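Local coordinates for protein haloacid dehalogenase-like hydrolase (Salmonella enterica subsp. enterica serovar Typhi, PDB 4EZE) that probably hydrolyses O-phosphoserine to serine and phosphate, the last step of serine biosynthesis, as a magnesium-dependent phosphatase of the HAD superfamily, at residues I26-T31 / W94-F99; A62-T67 / L308-I313; L90-Q95 / I301-F306. All coordinates share one frame; numbering follows the deposited sequence.

Contact 1 (I26-T31 / W94-F99); sequences IYFITT and WQFDFF
Tyr-27 and Phe-99 trade both of their backbone hydrogen bonds: Tyr-27 N reaches Phe-99 O at 2.8 Å, and Phe-99 N gives one back to Tyr-27 O. Ile-29 and Asp-97 repeat the exchange two residues along, where Ile-29 N meets Asp-97 O at 2.9 Å in a nearly straight bond (N-H...O 176°). This is antiparallel pairing in the four-stranded N-terminal sheet, with 97-100 as an outermost strand lying against 23-29. Phe-28 and Phe-98 form the non-hydrogen-bonded pair between the two exchanges, their CA atoms 4.3 Å apart.

Phe-28 and Phe-98 start out on the sheet face that carries helices 34-45 and 81-93. Two residues before Phe-98 in the chain, Phe-96 joins them. Its CG sits between the backbone N and the carbonyl carbon (chi1 58°), which lays the ring alongside that of Phe-28, both side chains pointing the same way. Phe-96 CE1 comes up to the edge of the Phe-28 ring, 3.6 Å from Phe-28 CD1, and the two ring planes are inclined at 63°. Phe-28 CD1 also rests on Phe-98 CB.

On the other face, Ile-29 CD1 leans toward the ring of Phe-99. Farther along, at Thr-30 and Trp-94, a water bridges the segments: it lies 2.7 Å from Thr-30 OG1 and donates a hydrogen bond to Trp-94 O at 3.0 Å.

Contact 2 (A62-T67 / L308-I313); sequences AALINT and LLLFLI
Leu-310 meets Ile-65 almost entirely through its CD2 methyl and CB. CD1 of Ile-65 lies 3.9 Å from Leu-310 CD2 and equally close to Leu-310 CB, while Ile-65 CG1 and CG2 also approach the same CD2. The leucine gets there because its CG stands anti to the backbone N (chi1 -167°), which sends the branch out from its loop; the two side chains then pass each other at a slant. Leu-310 CD2 also touches Ala-62 CB at 4.0 Å, and its other methyl, CD1, brushes Leu-64 CD2.

All of these partners belong to the beta hairpin that joins strand 56-62 to strand 67-75. Its turn ends in a G1 beta bulge, Asn-66 and Thr-67 both facing Ala-62. Ala-62 O takes hydrogen bonds from Ile-65 N and Thr-67 N, which come in from opposite faces of its carbonyl plane. Thr-67 OG1 adds a bond to Ile-65 O at 2.8 Å, arriving from above the carbonyl plane.

Phe-311 is the third main contributor. Its CE1 sits 4.1 Å from Ile-65 CD1, so that this one methyl bears on both the leucine and the ring. From helix 184-193, Val-190 touches Leu-310 and Ile-187 touches Ile-65.

Contact 3 (L90-Q95 / I301-F306); sequences LSLQWQ and INYHGF
Gln-95 and Tyr-303 bring the two backbones nearest, with their CA atoms 7.0 Å apart. Gln-95 is where helix 81-93 gives way: Trp-94 N still bonds to Leu-90 O at 2.9 Å, but Gln-95 turns to a positive phi (56°) and the chain leaves the helix. Segment 301-306 has no regular helix or strand after its first residue. No direct hydrogen bond joins the two segments.

The side chains of Gln-95 and Tyr-303 cross at about a right angle. Gln-95 CB stands over one face of the phenol ring, 3.9 Å from its centroid and 14° off the normal, a CH-pi contact. Beyond it the extended glutamine chain runs across the rim of the ring, with Gln-95 CG 3.5 Å from both Tyr-303 CZ and CE1, and its amide plane is tilted 35° from the ring. On the opposite face lies CB of Asn-302, the neighbouring residue, so the ring is layered between the two.

Strand 299-301 is an outermost strand of the parallel sheet of the Rossmann-like HAD core, and the loop leaving it here meets the end of an N-terminal-domain helix. Leu-92 comes from that helix: its CD2 lies 3.6 Å from Tyr-303 OH and also touches Asn-302 ND2. Deeper in, a water donates to Ser-91 OG at 3.0 Å and accepts from Asn-302 ND2 at 2.7 Å. Ser-91 OG is also bonded to Arg-88 O, and Asn-302 ND2 to Gln-300 OE1.

In the fold
Contact 1 lies within the N-terminal sheet domain, whereas contacts 2 and 3 join that domain to the C-terminal chain that follows the last strand of the HAD core. Contacts 1 and 3, about 6 Å apart between centres, share Trp-94 and Gln-95. Asp-97 ties them together: its OD1 accepts from Asn-302 N and its OD2 from Tyr-303 N, both at 2.8 Å, and OD2 also bonds to His-304 ND1. Contact 2, with its centre about 13 Å from that of contact 1, joins it through apolar packing: Tyr-27 CG lies 3.3 Å from Phe-311 CD2, and Phe-99 touches Leu-308 and Leu-312. All three lie away from the sodium ion bound by Asp-114, Asp-116 and Asp-270, which marks the probable active site.

Contact 1 (I26-T31 / W94-F99)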
loop_
_atom_site.group_PDB
_atom_site.type_symbol
_atom_site.label_atom_id
_atom_site.label_comp_id
_atom_site.label_asym_id
_atom_site.label_seq_id
_atom_site.Cartn_x
_atom_site.Cartn_y
_atom_site.Cartn_z
ATOM N N ILE A 26 -10.580 -8.126 16.348
ATOM C CA ILE A 26 -10.808 -7.083 15.374
ATOM C C ILE A 26 -10.536 -5.777 16.079
ATOM O O ILE A 26 -11.040 -5.561 17.189
ATOM C CB ILE A 26 -12.281 -7.033 14.940
ATOM C CG1 ILE A 26 -12.680 -8.346 14.269
ATOM C CG2 ILE A 26 -12.505 -5.845 14.021
ATOM C CD1 ILE A 26 -14.108 -8.380 13.780
ATOM N N TYR A 27 -9.723 -4.926 15.456
ATOM C CA TYR A 27 -9.504 -3.573 15.983
ATOM C C TYR A 27 -10.323 -2.584 15.180
ATOM O O TYR A 27 -10.385 -2.683 13.957
ATOM C CB TYR A 27 -8.037 -3.161 15.834
ATOM C CG TYR A 27 -7.022 -4.112 16.430
ATOM C CD1 TYR A 27 -6.717 -4.069 17.786
ATOM C CD2 TYR A 27 -6.337 -5.026 15.625
ATOM C CE1 TYR A 27 -5.767 -4.920 18.337
ATOM C CE2 TYR A 27 -5.388 -5.877 16.167
ATOM C CZ TYR A 27 -5.112 -5.823 17.528
ATOM O OH TYR A 27 -4.161 -6.651 18.077
ATOM N N PHE A 28 -10.913 -1.609 15.850
ATOM C CA PHE A 28 -11.690 -0.603 15.174
ATOM C C PHE A 28 -11.084 0.747 15.444
ATOM O O PHE A 28 -10.833 1.079 16.589
ATOM C CB PHE A 28 -13.105 -0.565 15.729
ATOM C CG PHE A 28 -13.888 -1.790 15.436
ATOM C CD1 PHE A 28 -14.597 -1.899 14.262
ATOM C CD2 PHE A 28 -13.923 -2.832 16.344
ATOM C CE1 PHE A 28 -15.322 -3.040 13.991
ATOM C CE2 PHE A 28 -14.643 -3.969 16.080
ATOM C CZ PHE A 28 -15.328 -4.082 14.897
ATOM N N ILE A 29 -10.890 1.544 14.401
ATOM C CA ILE A 29 -10.365 2.889 14.585
ATOM C C ILE A 29 -11.302 3.903 13.971
ATOM O O ILE A 29 -11.594 3.856 12.769
ATOM C CB ILE A 29 -9.000 3.072 13.894
ATOM C CG1 ILE A 29 -8.012 1.986 14.340
ATOM C CG2 ILE A 29 -8.471 4.466 14.168
ATOM C CD1 ILE A 29 -8.085 0.713 13.514
ATOM N N THR A 30 -11.713 4.866 14.777
ATOM C CA THR A 30 -12.689 5.809 14.343
ATOM C C THR A 30 -12.487 7.164 15.006
ATOM O O THR A 30 -11.913 7.228 16.076
ATOM C CB THR A 30 -14.064 5.291 14.746
ATOM O OG1 THR A 30 -15.049 6.163 14.212
ATOM C CG2 THR A 30 -14.191 5.254 16.275
ATOM N N THR A 31 -12.977 8.248 14.389
ATOM C CA THR A 31 -12.987 9.565 15.067
ATOM C C THR A 31 -14.193 9.766 15.991
ATOM O O THR A 31 -14.233 10.736 16.759
ATOM C CB THR A 31 -12.959 10.727 14.071
ATOM O OG1 THR A 31 -14.049 10.563 13.144
ATOM C CG2 THR A 31 -11.601 10.742 13.310
ATOM N N TRP A 94 -20.365 4.269 8.159
ATOM C CA TRP A 94 -20.020 5.079 9.326
ATOM C C TRP A 94 -18.601 5.622 9.249
ATOM O O TRP A 94 -18.158 6.308 10.173
ATOM C CB TRP A 94 -20.134 4.282 10.637
ATOM C CG TRP A 94 -21.417 3.576 10.833
ATOM C CD1 TRP A 94 -22.520 3.638 10.039
ATOM C CD2 TRP A 94 -21.752 2.716 11.930
ATOM N NE1 TRP A 94 -23.516 2.852 10.566
ATOM C CE2 TRP A 94 -23.070 2.283 11.731
ATOM C CE3 TRP A 94 -21.059 2.272 13.059
ATOM C CZ2 TRP A 94 -23.710 1.422 12.617
ATOM C CZ3 TRP A 94 -21.698 1.421 13.940
ATOM C CH2 TRP A 94 -23.007 1.008 13.716
ATOM N N GLN A 95 -17.878 5.271 8.189
ATOM C CA GLN A 95 -16.498 5.725 8.008
ATOM C C GLN A 95 -15.593 5.383 9.168
ATOM O O GLN A 95 -15.154 6.263 9.887
ATOM C CB GLN A 95 -16.457 7.225 7.704
ATOM C CG GLN A 95 -17.067 7.494 6.319
ATOM C CD GLN A 95 -16.963 8.916 5.808
ATOM O OE1 GLN A 95 -16.637 9.863 6.541
ATOM N NE2 GLN A 95 -17.266 9.077 4.520
ATOM N N PHE A 96 -15.301 4.100 9.360
ATOM C CA PHE A 96 -14.238 3.762 10.281
ATOM C C PHE A 96 -13.378 2.748 9.582
ATOM O O PHE A 96 -13.790 2.140 8.587
ATOM C CB PHE A 96 -14.771 3.216 11.626
ATOM C CG PHE A 96 -15.628 2.010 11.475
ATOM C CD1 PHE A 96 -15.059 0.743 11.379
ATOM C CD2 PHE A 96 -17.006 2.137 11.366
ATOM C CE1 PHE A 96 -15.852 -0.391 11.199
ATOM C CE2 PHE A 96 -17.803 1.020 11.204
ATOM C CZ PHE A 96 -17.230 -0.246 11.121
ATOM N N ASP A 97 -12.163 2.581 10.085
ATOM C CA ASP A 97 -11.297 1.535 9.590
ATOM C C ASP A 97 -11.313 0.418 10.600
ATOM O O ASP A 97 -11.620 0.630 11.785
ATOM C CB ASP A 97 -9.865 2.061 9.420
ATOM C CG ASP A 97 -9.680 2.813 8.120
ATOM O OD1 ASP A 97 -10.023 2.217 7.073
ATOM O OD2 ASP A 97 -9.202 3.983 8.149
ATOM N N PHE A 98 -10.952 -0.777 10.161
ATOM C CA PHE A 98 -10.779 -1.834 11.139
ATOM C C PHE A 98 -9.759 -2.806 10.609
ATOM O O PHE A 98 -9.402 -2.759 9.422
ATOM C CB PHE A 98 -12.107 -2.557 11.383
ATOM C CG PHE A 98 -12.630 -3.300 10.165
ATOM C CD1 PHE A 98 -12.237 -4.594 9.907
ATOM C CD2 PHE A 98 -13.516 -2.695 9.288
ATOM C CE1 PHE A 98 -12.729 -5.280 8.816
ATOM C CE2 PHE A 98 -14.001 -3.372 8.189
ATOM C CZ PHE A 98 -13.616 -4.660 7.952
ATOM N N PHE A 99 -9.298 -3.687 11.490
ATOM C CA PHE A 99 -8.461 -4.797 11.081
ATOM C C PHE A 99 -8.868 -6.056 11.800
ATOM O O PHE A 99 -9.103 -6.051 13.016
ATOM C CB PHE A 99 -7.005 -4.505 11.381
ATOM C CG PHE A 99 -6.389 -3.565 10.414
ATOM C CD1 PHE A 99 -6.104 -3.982 9.124
ATOM C CD2 PHE A 99 -6.129 -2.253 10.772
ATOM C CE1 PHE A 99 -5.540 -3.113 8.210
ATOM C CE2 PHE A 99 -5.565 -1.379 9.859
ATOM C CZ PHE A 99 -5.270 -1.812 8.581
HETATM O O HOH W 1 -17.323 5.563 12.938
#

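Contact 2 (A62-T67 / L308-I313)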
loop_
_atom_site.group_PDB
_atom_site.type_symbol
_atom_site.label_atom_id
_atom_site.label_comp_id
_atom_site.label_asym_id
_atom_site.label_seq_id
_atom_site.Cartn_x
_atom_site.Cartn_y
_atom_site.Cartn_z
ATOM N N ALA A 62 -2.949 3.027 21.793
ATOM C CA ALA A 62 -1.592 2.757 21.336
ATOM C C ALA A 62 -0.769 4.047 21.278
ATOM O O ALA A 62 -0.806 4.759 20.279
ATOM C CB ALA A 62 -1.609 2.078 19.982
ATOM N N ALA A 63 -0.009 4.325 22.343
ATOM C CA ALA A 63 0.769 5.573 22.468
ATOM C C ALA A 63 1.714 5.813 21.306
ATOM O O ALA A 63 1.932 6.947 20.899
ATOM C CB ALA A 63 1.558 5.583 23.783
ATOM N N LEU A 64 2.289 4.729 20.797
ATOM C CA LEU A 64 3.358 4.815 19.819
ATOM C C LEU A 64 2.848 5.472 18.547
ATOM O O LEU A 64 3.615 6.117 17.847
ATOM C CB LEU A 64 3.879 3.404 19.518
ATOM C CG LEU A 64 5.105 3.227 18.630
ATOM C CD1 LEU A 64 6.284 4.003 19.213
ATOM C CD2 LEU A 64 5.456 1.744 18.429
ATOM N N ILE A 65 1.556 5.318 18.249
ATOM C CA ILE A 65 0.983 5.937 17.048
ATOM C C ILE A 65 -0.127 6.883 17.413
ATOM O O ILE A 65 -0.932 7.269 16.573
ATOM C CB ILE A 65 0.416 4.908 16.075
ATOM C CG1 ILE A 65 -0.624 4.038 16.780
ATOM C CG2 ILE A 65 1.531 4.028 15.532
ATOM C CD1 ILE A 65 -1.360 3.103 15.831
ATOM N N ASN A 66 -0.161 7.251 18.681
ATOM C CA ASN A 66 -1.169 8.175 19.186
ATOM C C ASN A 66 -2.572 7.878 18.709
ATOM O O ASN A 66 -3.253 8.754 18.185
ATOM C CB ASN A 66 -0.831 9.597 18.793
ATOM C CG ASN A 66 -1.777 10.577 19.406
ATOM O OD1 ASN A 66 -2.498 10.244 20.346
ATOM N ND2 ASN A 66 -1.794 11.791 18.884
ATOM N N THR A 67 -3.013 6.645 18.909
ATOM C CA THR A 67 -4.287 6.214 18.368
ATOM C C THR A 67 -5.049 5.448 19.419
ATOM O O THR A 67 -4.617 4.383 19.846
ATOM C CB THR A 67 -4.071 5.273 17.168
ATOM O OG1 THR A 67 -3.364 5.968 16.143
ATOM C CG2 THR A 67 -5.390 4.804 16.607
ATOM N N LEU A 308 -1.571 3.006 11.044
ATOM C CA LEU A 308 -2.409 1.818 11.329
ATOM C C LEU A 308 -1.736 0.465 11.054
ATOM O O LEU A 308 -2.188 -0.551 11.554
ATOM C CB LEU A 308 -3.751 1.865 10.581
ATOM C CG LEU A 308 -4.776 2.986 10.807
ATOM C CD1 LEU A 308 -6.150 2.534 10.341
ATOM C CD2 LEU A 308 -4.853 3.394 12.265
ATOM N N LEU A 309 -0.664 0.427 10.262
ATOM C CA LEU A 309 0.042 -0.849 10.100
ATOM C C LEU A 309 0.489 -1.414 11.464
ATOM O O LEU A 309 0.759 -2.610 11.615
ATOM C CB LEU A 309 1.245 -0.697 9.187
ATOM C CG LEU A 309 0.954 -0.322 7.740
ATOM C CD1 LEU A 309 2.277 -0.115 7.041
ATOM C CD2 LEU A 309 0.206 -1.451 7.070
ATOM N N LEU A 310 0.573 -0.571 12.478
ATOM C CA LEU A 310 0.864 -1.131 13.797
ATOM C C LEU A 310 0.030 -2.376 14.107
ATOM O O LEU A 310 0.565 -3.375 14.599
ATOM C CB LEU A 310 0.634 -0.100 14.891
ATOM C CG LEU A 310 1.242 -0.585 16.209
ATOM C CD1 LEU A 310 2.748 -0.627 16.068
ATOM C CD2 LEU A 310 0.839 0.323 17.344
ATOM N N PHE A 311 -1.278 -2.311 13.839
ATOM C CA PHE A 311 -2.194 -3.415 14.198
ATOM C C PHE A 311 -1.873 -4.738 13.538
ATOM O O PHE A 311 -2.390 -5.779 13.917
ATOM C CB PHE A 311 -3.656 -3.021 13.968
ATOM C CG PHE A 311 -4.078 -1.894 14.841
ATOM C CD1 PHE A 311 -4.038 -0.588 14.362
ATOM C CD2 PHE A 311 -4.401 -2.121 16.174
ATOM C CE1 PHE A 311 -4.378 0.476 15.177
ATOM C CE2 PHE A 311 -4.750 -1.063 17.002
ATOM C CZ PHE A 311 -4.738 0.238 16.508
ATOM N N LEU A 312 -1.007 -4.704 12.544
ATOM C CA LEU A 312 -0.712 -5.919 11.852
ATOM C C LEU A 312 0.699 -6.405 12.189
ATOM O O LEU A 312 1.140 -7.408 11.652
ATOM C CB LEU A 312 -0.840 -5.711 10.347
ATOM C CG LEU A 312 -2.163 -5.145 9.830
ATOM C CD1 LEU A 312 -1.927 -4.644 8.418
ATOM C CD2 LEU A 312 -3.282 -6.155 9.823
ATOM N N ILE A 313 1.414 -5.702 13.060
ATOM C CA ILE A 313 2.770 -6.148 13.378
ATOM C C ILE A 313 3.099 -6.158 14.864
ATOM O O ILE A 313 4.080 -6.780 15.268
ATOM C CB ILE A 313 3.837 -5.348 12.614
ATOM C CG1 ILE A 313 3.867 -3.902 13.092
ATOM C CG2 ILE A 313 3.568 -5.413 11.114
ATOM C CD1 ILE A 313 5.017 -3.133 12.481
#

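Contact 3 (L90-Q95 / I301-F306)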
loop_
_atom_site.group_PDB
_atom_site.type_symbol
_atom_site.label_atom_id
_atom_site.label_comp_id
_atom_site.label_asym_id
_atom_site.label_seq_id
_atom_site.Cartn_x
_atom_site.Cartn_y
_atom_site.Cartn_z
ATOM N N LEU A 90 -20.475 -1.491 6.492
ATOM C CA LEU A 90 -20.766 -0.678 7.656
ATOM C C LEU A 90 -19.654 0.312 7.919
ATOM O O LEU A 90 -19.885 1.417 8.425
ATOM C CB LEU A 90 -20.912 -1.599 8.854
ATOM C CG LEU A 90 -21.532 -1.042 10.121
ATOM C CD1 LEU A 90 -22.879 -0.418 9.802
ATOM C CD2 LEU A 90 -21.712 -2.199 11.080
ATOM N N SER A 91 -18.434 -0.087 7.594
ATOM C CA SER A 91 -17.299 0.759 7.916
ATOM C C SER A 91 -17.287 1.882 6.915
ATOM O O SER A 91 -16.777 2.966 7.198
ATOM C CB SER A 91 -15.995 -0.022 7.828
ATOM O OG SER A 91 -15.618 -0.258 6.473
ATOM N N LEU A 92 -17.844 1.626 5.733
ATOM C CA LEU A 92 -17.906 2.665 4.702
ATOM C C LEU A 92 -19.065 3.628 4.976
ATOM O O LEU A 92 -19.010 4.797 4.627
ATOM C CB LEU A 92 -17.998 2.065 3.294
ATOM C CG LEU A 92 -16.846 1.175 2.803
ATOM C CD1 LEU A 92 -17.057 0.889 1.321
ATOM C CD2 LEU A 92 -15.470 1.788 3.044
ATOM N N GLN A 93 -20.098 3.158 5.656
ATOM C CA GLN A 93 -21.241 4.027 5.914
ATOM C C GLN A 93 -20.981 4.862 7.142
ATOM O O GLN A 93 -21.340 6.037 7.193
ATOM C CB GLN A 93 -22.523 3.202 6.099
ATOM C CG GLN A 93 -23.710 3.718 5.318
ATOM C CD GLN A 93 -24.814 2.689 5.246
ATOM O OE1 GLN A 93 -25.047 1.950 6.204
ATOM N NE2 GLN A 93 -25.494 2.629 4.107
ATOM N N TRP A 94 -20.365 4.269 8.159
ATOM C CA TRP A 94 -20.020 5.079 9.326
ATOM C C TRP A 94 -18.601 5.622 9.249
ATOM O O TRP A 94 -18.158 6.308 10.173
ATOM C CB TRP A 94 -20.134 4.282 10.637
ATOM C CG TRP A 94 -21.417 3.576 10.833
ATOM C CD1 TRP A 94 -22.520 3.638 10.039
ATOM C CD2 TRP A 94 -21.752 2.716 11.930
ATOM N NE1 TRP A 94 -23.516 2.852 10.566
ATOM C CE2 TRP A 94 -23.070 2.283 11.731
ATOM C CE3 TRP A 94 -21.059 2.272 13.059
ATOM C CZ2 TRP A 94 -23.710 1.422 12.617
ATOM C CZ3 TRP A 94 -21.698 1.421 13.940
ATOM C CH2 TRP A 94 -23.007 1.008 13.716
ATOM N N GLN A 95 -17.878 5.271 8.189
ATOM C CA GLN A 95 -16.498 5.725 8.008
ATOM C C GLN A 95 -15.593 5.383 9.168
ATOM O O GLN A 95 -15.154 6.263 9.887
ATOM C CB GLN A 95 -16.457 7.225 7.704
ATOM C CG GLN A 95 -17.067 7.494 6.319
ATOM C CD GLN A 95 -16.963 8.916 5.808
ATOM O OE1 GLN A 95 -16.637 9.863 6.541
ATOM N NE2 GLN A 95 -17.266 9.077 4.520
ATOM N N ILE A 301 -6.880 0.315 4.420
ATOM C CA ILE A 301 -6.911 1.575 5.113
ATOM C C ILE A 301 -7.642 2.585 4.250
ATOM O O ILE A 301 -7.211 2.894 3.134
ATOM C CB ILE A 301 -5.501 2.065 5.457
ATOM C CG1 ILE A 301 -4.816 1.045 6.353
ATOM C CG2 ILE A 301 -5.584 3.394 6.198
ATOM C CD1 ILE A 301 -3.315 1.258 6.466
ATOM N N ASN A 302 -8.739 3.112 4.775
ATOM C CA ASN A 302 -9.576 4.006 3.998
ATOM C C ASN A 302 -9.683 5.391 4.568
ATOM O O ASN A 302 -9.884 6.326 3.812
ATOM C CB ASN A 302 -10.991 3.415 3.836
ATOM C CG ASN A 302 -10.968 2.129 3.055
ATOM O OD1 ASN A 302 -10.253 2.052 2.070
ATOM N ND2 ASN A 302 -11.728 1.103 3.495
ATOM N N TYR A 303 -9.570 5.539 5.888
ATOM C CA TYR A 303 -9.767 6.863 6.506
ATOM C C TYR A 303 -8.651 7.330 7.444
ATOM O O TYR A 303 -8.820 8.320 8.131
ATOM C CB TYR A 303 -11.099 6.919 7.283
ATOM C CG TYR A 303 -12.282 6.499 6.450
ATOM C CD1 TYR A 303 -12.883 7.374 5.555
ATOM C CD2 TYR A 303 -12.793 5.216 6.560
ATOM C CE1 TYR A 303 -13.950 6.965 4.766
ATOM C CE2 TYR A 303 -13.853 4.803 5.803
ATOM C CZ TYR A 303 -14.436 5.665 4.907
ATOM O OH TYR A 303 -15.499 5.182 4.167
ATOM N N HIS A 304 -7.526 6.626 7.516
ATOM C CA HIS A 304 -6.437 7.075 8.382
ATOM C C HIS A 304 -5.155 6.901 7.616
ATOM O O HIS A 304 -5.200 6.753 6.407
ATOM C CB HIS A 304 -6.431 6.293 9.701
ATOM C CG HIS A 304 -7.630 6.576 10.559
ATOM N ND1 HIS A 304 -8.833 5.919 10.399
ATOM C CD2 HIS A 304 -7.818 7.469 11.563
ATOM C CE1 HIS A 304 -9.709 6.391 11.273
ATOM N NE2 HIS A 304 -9.113 7.323 11.999
ATOM N N GLY A 305 -4.012 6.922 8.288
ATOM C CA GLY A 305 -2.749 6.816 7.563
ATOM C C GLY A 305 -2.075 5.501 7.864
ATOM O O GLY A 305 -2.666 4.622 8.485
ATOM N N PHE A 306 -0.836 5.371 7.428
ATOM C CA PHE A 306 -0.086 4.138 7.582
ATOM C C PHE A 306 0.331 3.883 9.049
ATOM O O PHE A 306 0.898 2.828 9.374
ATOM C CB PHE A 306 1.154 4.181 6.696
ATOM C CG PHE A 306 0.897 3.813 5.269
ATOM C CD1 PHE A 306 0.630 2.508 4.913
ATOM C CD2 PHE A 306 0.950 4.766 4.281
ATOM C CE1 PHE A 306 0.394 2.167 3.587
ATOM C CE2 PHE A 306 0.748 4.437 2.951
ATOM C CZ PHE A 306 0.471 3.125 2.597
HETATM O O HOH W 2 -13.116 1.199 5.844
#